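Putative cytosine/guanine deaminase (Unidentified, PDB 2PAJ) probably catalyses the zinc-dependent hydrolytic deamination of 2-amino-4-hydroxypteridines such as isoxanthopterin, giving 2,4-dihydroxypteridines and ammonium. Local coordinates at residues 206-209 and 210-213; 288-291 and 292-295; 347-350 and 351-355. One frame throughout, in Å; residues are numbered along the deposited sequence.

Interaction 1: 206-209 and 210-213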
loop_
_atom_site.group_PDB
_atom_site.type_symbol
_atom_site.label_atom_id
_atom_site.label_comp_id
_atom_site.label_asym_id
_atom_site.label_seq_id
_atom_site.Cartn_x
_atom_site.Cartn_y
_atom_site.Cartn_z
ATOM N N ASP A 206 9.629 13.711 0.679
ATOM C CA ASP A 206 9.049 14.866 1.351
ATOM C C ASP A 206 8.758 14.336 2.757
ATOM O O ASP A 206 8.146 13.284 2.903
ATOM C CB ASP A 206 7.747 15.285 0.663
ATOM C CG ASP A 206 7.017 16.389 1.411
ATOM O OD1 ASP A 206 7.289 16.595 2.614
ATOM O OD2 ASP A 206 6.150 17.049 0.803
ATOM N N ALA A 207 9.181 15.055 3.788
ATOM C CA ALA A 207 8.977 14.586 5.145
ATOM C C ALA A 207 7.665 14.961 5.826
ATOM O O ALA A 207 7.396 14.485 6.937
ATOM C CB ALA A 207 10.136 15.013 6.004
ATOM N N SER A 208 6.830 15.778 5.188
ATOM C CA SER A 208 5.571 16.147 5.836
ATOM C C SER A 208 4.720 14.912 6.054
ATOM O O SER A 208 4.882 13.902 5.367
ATOM C CB SER A 208 4.782 17.173 5.014
ATOM O OG SER A 208 4.144 16.585 3.904
ATOM N N PRO A 209 3.807 14.969 7.030
ATOM C CA PRO A 209 2.957 13.802 7.283
ATOM C C PRO A 209 1.822 13.647 6.258
ATOM O O PRO A 209 0.879 12.892 6.463
ATOM C CB PRO A 209 2.472 14.039 8.711
ATOM C CG PRO A 209 2.390 15.527 8.777
ATOM C CD PRO A 209 3.622 16.000 8.064
ATOM N N ARG A 210 1.922 14.378 5.157
ATOM C CA ARG A 210 0.937 14.293 4.092
ATOM C C ARG A 210 1.662 14.487 2.767
ATOM O O ARG A 210 1.174 15.131 1.837
ATOM C CB ARG A 210 -0.178 15.331 4.286
ATOM C CG ARG A 210 0.280 16.762 4.439
ATOM C CD ARG A 210 -0.715 17.507 5.294
ATOM N NE ARG A 210 -2.020 17.640 4.656
ATOM C CZ ARG A 210 -3.172 17.747 5.321
ATOM N NH1 ARG A 210 -3.188 17.718 6.653
ATOM N NH2 ARG A 210 -4.310 17.922 4.653
ATOM N N ALA A 211 2.852 13.908 2.704
ATOM C CA ALA A 211 3.681 13.971 1.520
ATOM C C ALA A 211 3.040 13.154 0.388
ATOM O O ALA A 211 2.390 12.146 0.637
ATOM C CB ALA A 211 5.070 13.433 1.851
ATOM N N MET A 212 3.208 13.605 -0.849
ATOM C CA MET A 212 2.676 12.888 -1.998
ATOM C C MET A 212 3.749 11.955 -2.531
ATOM O O MET A 212 3.504 11.159 -3.438
ATOM C CB MET A 212 2.236 13.861 -3.093
ATOM C CG MET A 212 0.981 14.647 -2.757
ATOM S SD MET A 212 -0.452 13.617 -2.350
ATOM C CE MET A 212 -0.835 12.913 -3.948
ATOM N N ARG A 213 4.944 12.069 -1.954
ATOM C CA ARG A 213 6.083 11.240 -2.327
ATOM C C ARG A 213 6.934 10.875 -1.127
ATOM O O ARG A 213 7.199 11.702 -0.267
ATOM C CB ARG A 213 6.933 11.944 -3.373
ATOM C CG ARG A 213 6.372 11.783 -4.740
ATOM C CD ARG A 213 7.013 12.698 -5.732
ATOM N NE ARG A 213 6.537 12.370 -7.068
ATOM C CZ ARG A 213 6.975 12.936 -8.183
ATOM N NH1 ARG A 213 7.905 13.884 -8.123
ATOM N NH2 ARG A 213 6.508 12.525 -9.358
HETATM O O HOH W 1 4.675 15.858 -1.122
#

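Interaction 2: 288-291 and 292-295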
loop_
_atom_site.group_PDB
_atom_site.type_symbol
_atom_site.label_atom_id
_atom_site.label_comp_id
_atom_site.label_asym_id
_atom_site.label_seq_id
_atom_site.Cartn_x
_atom_site.Cartn_y
_atom_site.Cartn_z
ATOM N N LYS A 288 4.623 -17.158 11.244
ATOM C CA LYS A 288 5.447 -17.898 12.206
ATOM C C LYS A 288 6.213 -16.924 13.114
ATOM O O LYS A 288 7.308 -16.465 12.771
ATOM C CB LYS A 288 6.474 -18.782 11.492
ATOM C CG LYS A 288 5.952 -19.518 10.274
ATOM C CD LYS A 288 7.092 -20.285 9.586
ATOM C CE LYS A 288 6.676 -20.831 8.211
ATOM N NZ LYS A 288 7.792 -21.535 7.498
ATOM N N VAL A 289 5.644 -16.612 14.271
ATOM C CA VAL A 289 6.312 -15.716 15.193
ATOM C C VAL A 289 6.103 -16.109 16.651
ATOM O O VAL A 289 4.983 -16.244 17.129
ATOM C CB VAL A 289 5.868 -14.252 14.970
ATOM C CG1 VAL A 289 6.527 -13.348 15.997
ATOM C CG2 VAL A 289 6.254 -13.813 13.573
ATOM N N ASP A 290 7.220 -16.292 17.337
ATOM C CA ASP A 290 7.267 -16.663 18.744
ATOM C C ASP A 290 6.475 -15.673 19.596
ATOM O O ASP A 290 6.165 -14.570 19.147
ATOM C CB ASP A 290 8.737 -16.649 19.189
ATOM C CG ASP A 290 8.991 -17.497 20.411
ATOM O OD1 ASP A 290 8.465 -17.168 21.508
ATOM O OD2 ASP A 290 9.724 -18.504 20.263
ATOM N N ALA A 291 6.162 -16.064 20.831
ATOM C CA ALA A 291 5.448 -15.183 21.744
ATOM C C ALA A 291 6.436 -14.089 22.154
ATOM O O ALA A 291 6.072 -12.918 22.298
ATOM C CB ALA A 291 4.979 -15.958 22.969
ATOM N N ASP A 292 7.690 -14.492 22.330
ATOM C CA ASP A 292 8.769 -13.585 22.711
ATOM C C ASP A 292 9.046 -12.626 21.566
ATOM O O ASP A 292 9.399 -11.458 21.771
ATOM C CB ASP A 292 10.041 -14.379 23.018
ATOM C CG ASP A 292 9.804 -15.496 24.018
ATOM O OD1 ASP A 292 9.436 -15.194 25.180
ATOM O OD2 ASP A 292 9.982 -16.677 23.636
ATOM N N GLU A 293 8.892 -13.138 20.352
ATOM C CA GLU A 293 9.105 -12.333 19.163
ATOM C C GLU A 293 8.011 -11.286 19.024
ATOM O O GLU A 293 8.256 -10.195 18.512
ATOM C CB GLU A 293 9.139 -13.219 17.919
ATOM C CG GLU A 293 10.424 -14.015 17.766
ATOM C CD GLU A 293 10.455 -14.841 16.484
ATOM O OE1 GLU A 293 9.805 -15.907 16.451
ATOM O OE2 GLU A 293 11.127 -14.426 15.510
ATOM N N ILE A 294 6.806 -11.619 19.477
ATOM C CA ILE A 294 5.691 -10.691 19.395
ATOM C C ILE A 294 5.876 -9.562 20.385
ATOM O O ILE A 294 5.585 -8.408 20.091
ATOM C CB ILE A 294 4.354 -11.411 19.658
ATOM C CG1 ILE A 294 4.082 -12.400 18.524
ATOM C CG2 ILE A 294 3.203 -10.409 19.735
ATOM C CD1 ILE A 294 2.892 -13.272 18.765
ATOM N N ALA A 295 6.379 -9.904 21.561
ATOM C CA ALA A 295 6.623 -8.924 22.616
ATOM C C ALA A 295 7.655 -7.892 22.161
ATOM O O ALA A 295 7.505 -6.691 22.402
ATOM C CB ALA A 295 7.108 -9.632 23.874
#

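Interaction 3: 347-350 and 351-355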
loop_
_atom_site.group_PDB
_atom_site.type_symbol
_atom_site.label_atom_id
_atom_site.label_comp_id
_atom_site.label_asym_id
_atom_site.label_seq_id
_atom_site.Cartn_x
_atom_site.Cartn_y
_atom_site.Cartn_z
ATOM N N ILE A 347 -9.580 -4.193 -1.810
ATOM C CA ILE A 347 -10.875 -4.703 -1.393
ATOM C C ILE A 347 -10.841 -6.225 -1.220
ATOM O O ILE A 347 -11.308 -6.746 -0.206
ATOM C CB ILE A 347 -11.967 -4.240 -2.373
ATOM C CG1 ILE A 347 -12.418 -2.838 -1.958
ATOM C CG2 ILE A 347 -13.141 -5.194 -2.375
ATOM C CD1 ILE A 347 -13.105 -2.067 -3.031
ATOM N N SER A 348 -10.263 -6.930 -2.187
ATOM C CA SER A 348 -10.143 -8.376 -2.095
ATOM C C SER A 348 -9.352 -8.718 -0.840
ATOM O O SER A 348 -9.683 -9.670 -0.126
ATOM C CB SER A 348 -9.400 -8.931 -3.306
ATOM O OG SER A 348 -10.045 -8.565 -4.512
ATOM N N GLU A 349 -8.308 -7.930 -0.584
ATOM C CA GLU A 349 -7.428 -8.120 0.564
ATOM C C GLU A 349 -8.111 -7.888 1.892
ATOM O O GLU A 349 -7.973 -8.671 2.828
ATOM C CB GLU A 349 -6.206 -7.199 0.446
ATOM C CG GLU A 349 -5.017 -7.839 -0.254
ATOM C CD GLU A 349 -4.407 -8.969 0.564
ATOM O OE1 GLU A 349 -4.222 -8.789 1.787
ATOM O OE2 GLU A 349 -4.093 -10.030 -0.003
ATOM N N VAL A 350 -8.848 -6.795 1.967
ATOM C CA VAL A 350 -9.569 -6.442 3.175
ATOM C C VAL A 350 -10.661 -7.483 3.468
ATOM O O VAL A 350 -10.945 -7.809 4.622
ATOM C CB VAL A 350 -10.145 -5.017 3.007
ATOM C CG1 VAL A 350 -11.407 -4.827 3.803
ATOM C CG2 VAL A 350 -9.091 -4.014 3.433
ATOM N N HIS A 351 -11.246 -8.029 2.409
ATOM C CA HIS A 351 -12.282 -9.037 2.544
ATOM C C HIS A 351 -11.715 -10.316 3.147
ATOM O O HIS A 351 -12.326 -10.943 4.013
ATOM C CB HIS A 351 -12.869 -9.346 1.180
ATOM C CG HIS A 351 -14.067 -10.237 1.231
ATOM N ND1 HIS A 351 -14.358 -11.148 0.242
ATOM C CD2 HIS A 351 -15.075 -10.322 2.130
ATOM C CE1 HIS A 351 -15.494 -11.756 0.525
ATOM N NE2 HIS A 351 -15.950 -11.273 1.665
ATOM N N MET A 352 -10.544 -10.702 2.663
ATOM C CA MET A 352 -9.871 -11.900 3.133
ATOM C C MET A 352 -9.394 -11.715 4.572
ATOM O O MET A 352 -9.406 -12.654 5.370
ATOM C CB MET A 352 -8.680 -12.212 2.217
ATOM C CG MET A 352 -7.924 -13.498 2.555
ATOM S SD MET A 352 -8.828 -15.020 2.231
ATOM C CE MET A 352 -9.270 -15.515 3.879
ATOM N N THR A 353 -8.973 -10.495 4.894
ATOM C CA THR A 353 -8.492 -10.164 6.225
ATOM C C THR A 353 -9.616 -10.336 7.235
ATOM O O THR A 353 -9.445 -10.973 8.274
ATOM C CB THR A 353 -8.011 -8.717 6.275
ATOM O OG1 THR A 353 -7.131 -8.476 5.179
ATOM C CG2 THR A 353 -7.272 -8.444 7.566
ATOM N N TRP A 354 -10.767 -9.757 6.921
ATOM C CA TRP A 354 -11.920 -9.850 7.797
ATOM C C TRP A 354 -12.390 -11.288 7.992
ATOM O O TRP A 354 -12.633 -11.715 9.119
ATOM C CB TRP A 354 -13.064 -9.008 7.245
ATOM C CG TRP A 354 -14.302 -9.037 8.089
ATOM C CD1 TRP A 354 -14.441 -8.600 9.384
ATOM C CD2 TRP A 354 -15.585 -9.518 7.688
ATOM N NE1 TRP A 354 -15.734 -8.783 9.805
ATOM C CE2 TRP A 354 -16.459 -9.343 8.789
ATOM C CE3 TRP A 354 -16.080 -10.085 6.507
ATOM C CZ2 TRP A 354 -17.809 -9.706 8.743
ATOM C CZ3 TRP A 354 -17.412 -10.450 6.459
ATOM C CH2 TRP A 354 -18.270 -10.259 7.580
ATOM N N LEU A 355 -12.520 -12.034 6.898
ATOM C CA LEU A 355 -12.967 -13.424 6.981
ATOM C C LEU A 355 -12.055 -14.265 7.845
ATOM O O LEU A 355 -12.520 -15.053 8.664
ATOM C CB LEU A 355 -13.070 -14.053 5.593
ATOM C CG LEU A 355 -14.246 -13.598 4.718
ATOM C CD1 LEU A 355 -14.234 -14.359 3.407
ATOM C CD2 LEU A 355 -15.554 -13.842 5.442
#

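Interaction 1: 206-209 and 210-213
Asp-206 and Arg-213 close a reversal of the backbone: the two halves run 152° apart, and Asp-206 N donates to Arg-213 O at 3.3 Å. Inside the bend the side chain of Ala-211 points at Asp-206, its CB 3.5 Å from Asp-206 CB. A methyl suits this buried spot inside the bend, where it touches both the carbonyl oxygen and the CB of Asp-206. With CG swung anti to the backbone N (chi1 174°), the carboxylate of Asp-206 is carried over Ala-211 and serves one backbone amide directly and a second through a water. OD1 takes the N-H of Ser-208 at 2.7 Å in a nearly straight bond, on the anti side and somewhat out of the carboxylate plane. This is an Asx turn, placed in the loop that leads from helix 190-203 into strand 213-217. In the TIM barrel of amidohydrolases such helix-to-strand loops lie at the end of the barrel opposite the metal site, consistent with the distance of this bend from the zinc. The other oxygen, OD2, accepts from a water 2.7 Å away, and that water in turn accepts from Met-212 N, so one short carboxylate spans both halves of the bend. Ser-208 is small enough to fold its hydroxyl back over the chain, where OG lies 3.4 Å from Arg-210 N and receives a weak hydrogen bond. Pro-209, with its fixed phi, suits the corner between them. Arg-210 rests its CG 3.9 Å from Ser-208 OG, while its long chain bends at chi3 and leads its charged end away from the turn. There the guanidinium forms a salt bridge with Asp-44 and a hydrogen bond with Gly-409 O, tying this loop to parts of the chain distant in sequence.

Interaction 2: 288-291 and 292-295
Val-289 and Glu-293 meet where the chain enters helix 291-300, the valine CG1 lying 3.2 Å from Glu-293 CB. The same methyl also packs against Ile-294 CG1. Val-289 holds CG1 anti to its backbone N (chi1 177°), which turns that methyl toward the first helical turn. The apolar Val-289 and Ile-294 suit the side turned to the protein, where Ile-294 is buried and their aliphatic branches pack closely. Next to them the backbone takes up its helical pattern, with Ile-294 N donating to Asp-290 O at 3.0 Å and Ala-295 N to Ala-291 O at 3.1 Å. The opposite character belongs to Asp-290, Ala-291 and Asp-292, which are exposed. Here the carboxylates of Asp-290 and Asp-292 lie side by side, pointing the same way with their planes 31° apart; the positive end of the helix dipole may ease this crowding of acids. Asp-290 OD1 accepts from Asp-292 N at 2.9 Å, approached on the anti side. Glu-293 reaches back to return the favour, its OE1 taking Asp-290 N at 2.8 Å along a fairly straight N-H (164°), while OE2 has weak bonds to Ser-266 and Val-268. Side chain of the N-cap residue to helix amide, and side chain three residues on to the N-cap amide: this reciprocal pair is a capping box, here starting the helix that follows barrel strand 281-284.

Interaction 3: 347-350 and 351-355
Thr-353 leans on Glu-349 one turn back along helix 346-359, and the carbonyl of Glu-349 takes two bonds from it. Thr-353 N donates to Glu-349 O at 2.9 Å as the regular helical bond. The hydroxyl OG1 donates to the same oxygen, arriving from the opposite face of the carbonyl plane and well above it. This second bond depends on the torsion, for OG1 stands anti to the carbonyl carbon (chi1 -49°), which points it back at the carbonyl one turn earlier. Threonine suits a buried helical site of this kind, because its hydroxyl finds an acceptor within its own helix and its methyl remains for apolar packing. The backbone ladder continues on both sides, with His-351 N bonded to Ile-347 O, Met-352 N to Ser-348 O and Trp-354 N to Val-350 O. A shell further out, the His-351 ring has Leu-355 CD1 over one face, 3.9 Å above its plane and offset toward the rim, and NE2 gives a weak bond to Ala-436 O. Ser-348 OG hydrogen-bonds Asp-345, the residue just before the helix. The buried carboxylate of Glu-349 has a weak bond from Gln-309 N, and its side chain lies about 7 Å from that of Asp-336, a zinc ligand beyond barrel strand 331-333. Trp-354 lies against Ile-383 and Ala-436 and makes a cation-pi contact with Arg-358. Around the helix, Glu-349, Met-352 and Thr-353 face Pro-308, Val-350 and Thr-353 meet Val-386, and Val-350 and Trp-354 touch Val-435, so that the segment is packed against helices 308-312, 383-398 and 433-436, close to the end of barrel strand 331-333.

How the interactions relate
All three contacts are local and follow one another along the chain within the amidohydrolase region, yet none touches another, and no two share a helix or strand. Interactions 1 and 2 are surface contacts, with centres 32 Å apart, whereas interaction 3 is partly buried and lies on the opposite side of the chain's centre from interaction 1. Chemistry follows place: 206-213 is a loop held by a carboxylate, a water and few backbone bonds; 288-295 starts a helix with reciprocal acidic caps; 347-355 runs through the first turns of helix 346-359, where largely apolar side chains of neighbouring helices pack on several sides. Interaction 3 approaches the zinc site through Glu-349, interaction 2 begins shortly after zinc ligand His-285, and interaction 1 is remote.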